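Local coordinates for nicotinate-nucleotide pyrophosphorylase (Ehrlichia chaffeensis, PDB 3L0G), which probably catalyses the conversion of quinolinate to nicotinate ribonucleotide, a phosphoribosyl transfer with decarboxylation that feeds NAD(+) biosynthesis, at residues F57-R62 with I290-E295. Residues are numbered along the deposited sequence; the frame is centred on the assembly and turned at random.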
loop_
_atom_site.group_PDB
_atom_site.type_symbol
_atom_site.label_atom_id
_atom_site.label_comp_id
_atom_site.label_asym_id
_atom_site.label_seq_id
_atom_site.Cartn_x
_atom_site.Cartn_y
_atom_site.Cartn_z
ATOM N N PHE C 57 23.421 -16.863 -11.206
ATOM C CA PHE C 57 23.662 -15.561 -10.581
ATOM C C PHE C 57 24.096 -15.679 -9.129
ATOM O O PHE C 57 23.807 -16.673 -8.471
ATOM C CB PHE C 57 22.395 -14.703 -10.674
ATOM C CG PHE C 57 21.308 -15.081 -9.706
ATOM C CD1 PHE C 57 21.232 -14.481 -8.458
ATOM C CD2 PHE C 57 20.330 -16.003 -10.057
ATOM C CE1 PHE C 57 20.229 -14.809 -7.565
ATOM C CE2 PHE C 57 19.323 -16.342 -9.154
ATOM C CZ PHE C 57 19.283 -15.750 -7.912
ATOM N N ALA C 58 24.751 -14.628 -8.644
ATOM C CA ALA C 58 25.087 -14.443 -7.243
ATOM C C ALA C 58 25.004 -12.965 -6.838
ATOM O O ALA C 58 25.425 -12.064 -7.590
ATOM C CB ALA C 58 26.511 -14.978 -6.953
ATOM N N ILE C 59 24.471 -12.724 -5.649
ATOM C CA ILE C 59 24.457 -11.415 -5.044
ATOM C C ILE C 59 25.632 -11.437 -4.101
ATOM O O ILE C 59 25.618 -12.198 -3.149
ATOM C CB ILE C 59 23.152 -11.191 -4.229
ATOM C CG1 ILE C 59 21.913 -11.353 -5.124
ATOM C CG2 ILE C 59 23.172 -9.841 -3.526
ATOM C CD1 ILE C 59 21.406 -10.097 -5.717
ATOM N N ASN C 60 26.647 -10.613 -4.378
ATOM C CA ASN C 60 27.924 -10.670 -3.701
ATOM C C ASN C 60 28.245 -9.331 -3.075
ATOM O O ASN C 60 28.087 -8.290 -3.706
ATOM C CB ASN C 60 29.047 -11.048 -4.710
ATOM C CG ASN C 60 28.982 -12.502 -5.136
ATOM O OD1 ASN C 60 28.629 -13.381 -4.328
ATOM N ND2 ASN C 60 29.348 -12.774 -6.396
ATOM N N THR C 61 28.652 -9.357 -1.811
ATOM C CA THR C 61 29.224 -8.174 -1.157
ATOM C C THR C 61 30.564 -7.782 -1.782
ATOM O O THR C 61 31.312 -8.645 -2.266
ATOM C CB THR C 61 29.507 -8.413 0.304
ATOM O OG1 THR C 61 30.673 -9.250 0.445
ATOM C CG2 THR C 61 28.300 -9.039 1.015
ATOM N N ARG C 62 30.859 -6.486 -1.752
ATOM C CA ARG C 62 32.146 -5.976 -2.176
ATOM C C ARG C 62 32.944 -5.438 -0.991
ATOM O O ARG C 62 33.980 -4.802 -1.203
ATOM C CB ARG C 62 31.998 -4.850 -3.207
ATOM C CG ARG C 62 30.958 -5.037 -4.299
ATOM C CD ARG C 62 31.200 -6.258 -5.142
ATOM N NE ARG C 62 30.397 -6.215 -6.367
ATOM C CZ ARG C 62 30.182 -7.246 -7.188
ATOM N NH1 ARG C 62 30.694 -8.459 -6.932
ATOM N NH2 ARG C 62 29.431 -7.059 -8.273
ATOM N N ILE C 290 27.176 -3.903 -2.828
ATOM C CA ILE C 290 26.698 -5.272 -3.065
ATOM C C ILE C 290 26.257 -5.318 -4.523
ATOM O O ILE C 290 25.616 -4.385 -4.982
ATOM C CB ILE C 290 25.488 -5.602 -2.166
ATOM C CG1 ILE C 290 25.867 -5.431 -0.686
ATOM C CG2 ILE C 290 24.949 -7.026 -2.432
ATOM C CD1 ILE C 290 24.665 -5.462 0.307
ATOM N N GLY C 291 26.619 -6.370 -5.255
ATOM C CA GLY C 291 26.319 -6.431 -6.698
ATOM C C GLY C 291 25.678 -7.716 -7.128
ATOM O O GLY C 291 25.629 -8.646 -6.359
ATOM N N LEU C 292 25.211 -7.764 -8.377
ATOM C CA LEU C 292 24.634 -8.955 -8.973
ATOM C C LEU C 292 25.588 -9.441 -10.063
ATOM O O LEU C 292 25.790 -8.761 -11.061
ATOM C CB LEU C 292 23.265 -8.645 -9.578
ATOM C CG LEU C 292 22.547 -9.829 -10.267
ATOM C CD1 LEU C 292 22.371 -10.990 -9.316
ATOM C CD2 LEU C 292 21.184 -9.393 -10.815
ATOM N N ASP C 293 26.189 -10.602 -9.843
ATOM C CA ASP C 293 27.188 -11.152 -10.744
ATOM C C ASP C 293 26.519 -12.297 -11.485
ATOM O O ASP C 293 25.871 -13.147 -10.858
ATOM C CB ASP C 293 28.422 -11.652 -9.984
ATOM C CG ASP C 293 29.274 -10.500 -9.369
ATOM O OD1 ASP C 293 29.348 -9.386 -9.939
ATOM O OD2 ASP C 293 29.898 -10.708 -8.308
ATOM N N ILE C 294 26.679 -12.302 -12.800
ATOM C CA ILE C 294 26.030 -13.247 -13.711
ATOM C C ILE C 294 27.059 -14.064 -14.481
ATOM O O ILE C 294 28.020 -13.523 -14.952
ATOM C CB ILE C 294 25.206 -12.492 -14.802
ATOM C CG1 ILE C 294 24.005 -11.773 -14.188
ATOM C CG2 ILE C 294 24.747 -13.431 -15.878
ATOM C CD1 ILE C 294 23.249 -12.572 -13.147
ATOM N N GLU C 295 26.827 -15.364 -14.613
ATOM C CA GLU C 295 27.590 -16.209 -15.550
ATOM C C GLU C 295 26.627 -16.759 -16.624
ATOM O O GLU C 295 25.613 -17.424 -16.282
ATOM C CB GLU C 295 28.231 -17.371 -14.805
#
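Arg62 reaches back over Gly291 to grip Asp293 end-on in a two-pronged salt bridge, NH1 on OD2 at 2.8 Å and NH2 on OD1 at 2.9 Å. The bend at chi2 (-59°) folds its chain back so that the guanidinium lies with one face over Gly291 N and its edge to the carboxylate, the two planes 32° apart. Both nitrogens come from the syn sides, NH2 well out of the carboxylate plane. Asn60 ND2 takes the anti side of Asp293 OD2 in a nearly straight bond (2.9 Å, 171°), so that oxygen accepts twice, while Asn60 OD1 is hydrogen-bonded to Thr101 OG1. Backbone pairing is antiparallel: Ala58 and Asp293 exchange two N-H...O bonds, as do Asn60 and Gly291. These bonds make strand 290-294 the fourth, outermost strand within this chain of the antiparallel sheet of the N-terminal domain, beside strand 54-61, after the chain has passed through the parallel strands of the C-terminal domain. On the opposite face from Asn60 and Asp293, Leu292 CD1 lies 3.8 Å from both Phe57 CD1 and Ile59 CD1, Ile59 CG2 meets Ile290 CG2 at 3.5 Å, and Ile294 CD1 presses on Phe57 CB. Helix 116-139 packs on this side through Leu120 and Ile123.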